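Local coordinates for MdcE (Pseudomonas aeruginosa, PDB 5VIP), which is probably a transferase, the gamma subunit of a biotin-independent malonate decarboxylase, at residues R120-A124 / L125-Q129; G154-S158 / G159-A163. All blocks are in the same frame, centred on the assembly; numbering follows the deposited sequence.

Overall arrangement
The two contacts follow one another in series along the chain and are joined by helix 127-143 and strand 148-152. Interaction 1 (120-129) is a helix end that turns into the start of helix 127-143, at the interface with a chain of another protein; interaction 2 (154-163) is a buried strand-to-helix corner whose centre lies only about 6 Å from the centre of the chain. The centres of the two contacts are about 17 Å apart and their nearest atoms about 8 Å. Helix 127-143 bridges them: it begins in interaction 1, and further along its Leu131 and Ala134 pack on Ala163 of interaction 2.

Interaction 1: residues R120-A124 / L125-Q129; sequences RREEA and LGIHQ
A Schellman motif ends helix 120-124, with Gly126 as its C-prime residue, and the chain passes almost at once into helix 127-143. Two bonds define it: Ile127 N donates to Glu122 O at 2.9 Å, and Gly126 N to Glu123 O at 3.1 Å. One residue earlier, Leu125 N still makes the regular i to i-4 helical bond to Arg121 O (2.9 Å). Glycine suits position 126 because its phi is positive (76°), a conformation awkward for residues with a side chain; it is also the N-cap of the next helix. Ile127, just after C-prime, supplies the apolar contact that typically accompanies the two Schellman bonds. With CG1 anti to the backbone N (chi1 -176°), its CD1 lies against the methylenes of Glu122, 3.8 Å from CG, and the bend at chi2 carries that carboxylate away. Separately, the CG2 methyl of Ile127 sits beside the Glu123 carboxylate, 3.7 Å from OE2. Glu123 OE1 accepts a hydrogen bond from a water at 2.8 Å, which in turn accepts from His128 N and is hydrogen-bonded to His128 ND1 at the ring edge, tying one helix to the next. A chain of another protein grips this helix end: its backbone donates to Glu123 OE2, a basic side chain to Glu123 O, and an acidic one forms a salt bridge with Arg120. Leu125 and Ile127 both rest on Leu81 of helix 81-97, while Arg121 and Glu122 touch the loop at Phe71.

Interaction 2: residues G154-S158 / G159-A163; sequences GKAMS and GAFLA
Over one face of the Phe161 ring lies the methyl of Ala156, its CB 3.8 Å from the ring centroid and close to the normal, a CH-pi contact displaced toward the CG side of the ring. Tyr166 also stacks with this ring, and Val111 and Val181 from neighbouring strands complete an apolar setting suited to phenylalanine. The first torsion of Phe161 (-173°) swings the ring away from its own amide nitrogen and over the strand. The small alanine lets it settle close, Ala156 CB to Phe161 CG being 3.7 Å, while Phe161 CB at the helix root presses on the strand backbone, 3.6 Å from Ala156 C. Backbone bonds fasten the turn: Phe161 N donates to Met157 O at 3.1 Å and Leu162 N to Ser158 O at 3.2 Å. Ser158 OG is hydrogen-bonded to Gln116 OE1 and Ala183 O, two acceptors that must share its one proton; Gln116 OE1 also takes Gly159 N, pinning the bend on its side-chain and backbone sides. Strand 155-157 and helix 159-163 meet nearly at right angles through Ser158, whose phi of 54° and psi of -135° are unusual outside glycine. This sharp strand-to-helix turn resembles a nucleophile elbow in geometry.

Interaction 1: residues R120-A124 / L125-Q129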
loop_
_atom_site.group_PDB
_atom_site.type_symbol
_atom_site.label_atom_id
_atom_site.label_comp_id
_atom_site.label_asym_id
_atom_site.label_seq_id
_atom_site.Cartn_x
_atom_site.Cartn_y
_atom_site.Cartn_z
ATOM N N ARG A 120 -12.741 14.287 -6.098
ATOM C CA ARG A 120 -12.074 15.446 -5.524
ATOM C C ARG A 120 -12.314 15.520 -4.020
ATOM O O ARG A 120 -11.445 15.952 -3.274
ATOM C CB ARG A 120 -12.538 16.732 -6.220
ATOM C CG ARG A 120 -12.015 16.836 -7.647
ATOM C CD ARG A 120 -12.742 17.889 -8.489
ATOM N NE ARG A 120 -12.281 17.843 -9.876
ATOM C CZ ARG A 120 -12.724 16.979 -10.790
ATOM N NH1 ARG A 120 -13.652 16.084 -10.476
ATOM N NH2 ARG A 120 -12.235 17.006 -12.024
ATOM N N ARG A 121 -13.476 15.077 -3.561
ATOM C CA ARG A 121 -13.704 15.039 -2.123
ATOM C C ARG A 121 -12.823 13.974 -1.469
ATOM O O ARG A 121 -12.278 14.187 -0.379
ATOM C CB ARG A 121 -15.176 14.791 -1.812
ATOM C CG ARG A 121 -15.898 16.073 -1.444
ATOM C CD ARG A 121 -17.372 15.997 -1.753
ATOM N NE ARG A 121 -18.007 14.851 -1.115
ATOM C CZ ARG A 121 -19.202 14.389 -1.457
ATOM N NH1 ARG A 121 -19.881 14.973 -2.439
ATOM N NH2 ARG A 121 -19.717 13.344 -0.819
ATOM N N GLU A 122 -12.675 12.837 -2.146
ATOM C CA GLU A 122 -11.800 11.774 -1.661
ATOM C C GLU A 122 -10.364 12.284 -1.512
ATOM O O GLU A 122 -9.747 12.086 -0.469
ATOM C CB GLU A 122 -11.849 10.563 -2.598
ATOM C CG GLU A 122 -13.068 9.653 -2.410
ATOM C CD GLU A 122 -14.381 10.287 -2.883
ATOM O OE1 GLU A 122 -14.336 11.243 -3.685
ATOM O OE2 GLU A 122 -15.456 9.818 -2.447
ATOM N N GLU A 123 -9.838 12.964 -2.529
ATOM C CA GLU A 123 -8.481 13.507 -2.425
ATOM C C GLU A 123 -8.364 14.571 -1.334
ATOM O O GLU A 123 -7.416 14.556 -0.554
ATOM C CB GLU A 123 -8.010 14.103 -3.760
ATOM C CG GLU A 123 -7.746 13.080 -4.834
ATOM C CD GLU A 123 -6.741 12.006 -4.417
ATOM O OE1 GLU A 123 -5.819 12.294 -3.610
ATOM O OE2 GLU A 123 -6.873 10.870 -4.910
ATOM N N ALA A 124 -9.324 15.498 -1.283
ATOM C CA ALA A 124 -9.277 16.575 -0.301
ATOM C C ALA A 124 -9.278 16.035 1.122
ATOM O O ALA A 124 -8.615 16.589 2.007
ATOM C CB ALA A 124 -10.452 17.531 -0.500
ATOM N N LEU A 125 -10.029 14.955 1.340
ATOM C CA LEU A 125 -10.172 14.384 2.674
ATOM C C LEU A 125 -9.138 13.292 2.957
ATOM O O LEU A 125 -9.206 12.629 3.985
ATOM C CB LEU A 125 -11.579 13.824 2.863
ATOM C CG LEU A 125 -12.734 14.830 2.827
ATOM C CD1 LEU A 125 -14.063 14.094 2.834
ATOM C CD2 LEU A 125 -12.653 15.763 4.001
ATOM N N GLY A 126 -8.184 13.115 2.048
ATOM C CA GLY A 126 -7.070 12.211 2.284
ATOM C C GLY A 126 -7.391 10.732 2.141
ATOM O O GLY A 126 -7.115 9.938 3.043
ATOM N N ILE A 127 -7.952 10.347 1.002
ATOM C CA ILE A 127 -8.189 8.929 0.740
ATOM C C ILE A 127 -6.887 8.102 0.788
ATOM O O ILE A 127 -6.910 6.952 1.209
ATOM C CB ILE A 127 -8.911 8.731 -0.618
ATOM C CG1 ILE A 127 -9.248 7.257 -0.849
ATOM C CG2 ILE A 127 -8.099 9.334 -1.779
ATOM C CD1 ILE A 127 -10.313 7.041 -1.943
ATOM N N HIS A 128 -5.752 8.679 0.397
ATOM C CA HIS A 128 -4.485 7.949 0.531
ATOM C C HIS A 128 -4.209 7.574 2.004
ATOM O O HIS A 128 -3.614 6.525 2.286
ATOM C CB HIS A 128 -3.316 8.768 -0.032
ATOM C CG HIS A 128 -2.890 9.896 0.860
ATOM N ND1 HIS A 128 -3.566 11.095 0.920
ATOM C CD2 HIS A 128 -1.873 9.989 1.753
ATOM C CE1 HIS A 128 -2.980 11.886 1.807
ATOM N NE2 HIS A 128 -1.951 11.237 2.329
ATOM N N GLN A 129 -4.649 8.424 2.934
ATOM C CA GLN A 129 -4.397 8.198 4.357
ATOM C C GLN A 129 -5.347 7.135 4.898
ATOM O O GLN A 129 -4.980 6.317 5.747
ATOM C CB GLN A 129 -4.555 9.510 5.148
ATOM C CG GLN A 129 -4.209 9.398 6.629
ATOM C CD GLN A 129 -2.742 9.042 6.852
ATOM O OE1 GLN A 129 -1.858 9.895 6.762
ATOM N NE2 GLN A 129 -2.481 7.770 7.124
HETATM O O HOH W 1 -5.645 11.427 -0.949
#

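Interaction 2: residues G154-S158 / G159-A163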
loop_
_atom_site.group_PDB
_atom_site.type_symbol
_atom_site.label_atom_id
_atom_site.label_comp_id
_atom_site.label_asym_id
_atom_site.label_seq_id
_atom_site.Cartn_x
_atom_site.Cartn_y
_atom_site.Cartn_z
ATOM N N GLY A 154 -12.643 -12.098 -7.405
ATOM C CA GLY A 154 -12.976 -11.228 -8.516
ATOM C C GLY A 154 -11.871 -10.230 -8.828
ATOM O O GLY A 154 -10.716 -10.596 -8.961
ATOM N N LYS A 155 -12.225 -8.960 -8.949
ATOM C CA LYS A 155 -11.224 -7.949 -9.252
ATOM C C LYS A 155 -10.366 -7.650 -8.019
ATOM O O LYS A 155 -10.858 -7.603 -6.893
ATOM C CB LYS A 155 -11.884 -6.674 -9.768
ATOM C CG LYS A 155 -12.802 -6.916 -10.959
ATOM C CD LYS A 155 -13.099 -5.636 -11.720
ATOM C CE LYS A 155 -14.117 -5.888 -12.835
ATOM N NZ LYS A 155 -15.426 -6.301 -12.249
ATOM N N ALA A 156 -9.072 -7.489 -8.239
ATOM C CA ALA A 156 -8.171 -7.102 -7.162
ATOM C C ALA A 156 -7.293 -5.992 -7.701
ATOM O O ALA A 156 -6.173 -6.245 -8.153
ATOM C CB ALA A 156 -7.341 -8.291 -6.685
HETATM N N MSE A 157 -7.806 -4.763 -7.656
HETATM C CA MSE A 157 -7.216 -3.680 -8.429
HETATM C C MSE A 157 -6.530 -2.593 -7.605
HETATM O O MSE A 157 -7.108 -2.075 -6.658
HETATM C CB MSE A 157 -8.301 -3.023 -9.285
HETATM C CG MSE A 157 -8.989 -3.987 -10.223
HETATM SE SE MSE A 157 -7.739 -4.589 -11.609
HETATM C CE MSE A 157 -7.678 -2.945 -12.623
ATOM N N SER A 158 -5.312 -2.238 -8.005
ATOM C CA SER A 158 -4.700 -0.966 -7.610
ATOM C C SER A 158 -4.674 -0.735 -6.093
ATOM O O SER A 158 -4.353 -1.643 -5.325
ATOM C CB SER A 158 -5.453 0.177 -8.306
ATOM O OG SER A 158 -4.739 1.402 -8.227
ATOM N N GLY A 159 -5.035 0.477 -5.668
ATOM C CA GLY A 159 -4.994 0.834 -4.257
ATOM C C GLY A 159 -6.014 0.100 -3.406
ATOM O O GLY A 159 -5.824 -0.081 -2.198
ATOM N N ALA A 160 -7.115 -0.312 -4.026
ATOM C CA ALA A 160 -8.117 -1.094 -3.317
ATOM C C ALA A 160 -7.530 -2.422 -2.868
ATOM O O ALA A 160 -7.752 -2.847 -1.726
ATOM C CB ALA A 160 -9.366 -1.316 -4.202
ATOM N N PHE A 161 -6.779 -3.083 -3.750
ATOM C CA PHE A 161 -6.128 -4.353 -3.399
ATOM C C PHE A 161 -4.994 -4.147 -2.378
ATOM O O PHE A 161 -4.802 -4.969 -1.479
ATOM C CB PHE A 161 -5.590 -5.054 -4.665
ATOM C CG PHE A 161 -5.037 -6.447 -4.423
ATOM C CD1 PHE A 161 -5.477 -7.224 -3.356
ATOM C CD2 PHE A 161 -4.073 -6.972 -5.272
ATOM C CE1 PHE A 161 -4.964 -8.497 -3.138
ATOM C CE2 PHE A 161 -3.560 -8.251 -5.068
ATOM C CZ PHE A 161 -4.003 -9.011 -3.993
ATOM N N LEU A 162 -4.236 -3.059 -2.510
ATOM C CA LEU A 162 -3.192 -2.774 -1.512
ATOM C C LEU A 162 -3.812 -2.678 -0.112
ATOM O O LEU A 162 -3.262 -3.197 0.870
ATOM C CB LEU A 162 -2.443 -1.479 -1.856
ATOM C CG LEU A 162 -1.511 -1.561 -3.068
ATOM C CD1 LEU A 162 -0.945 -0.197 -3.444
ATOM C CD2 LEU A 162 -0.379 -2.548 -2.801
ATOM N N ALA A 163 -4.983 -2.047 -0.036
ATOM C CA ALA A 163 -5.659 -1.814 1.240
ATOM C C ALA A 163 -6.372 -3.058 1.753
ATOM O O ALA A 163 -6.503 -3.255 2.957
ATOM C CB ALA A 163 -6.660 -0.666 1.111
#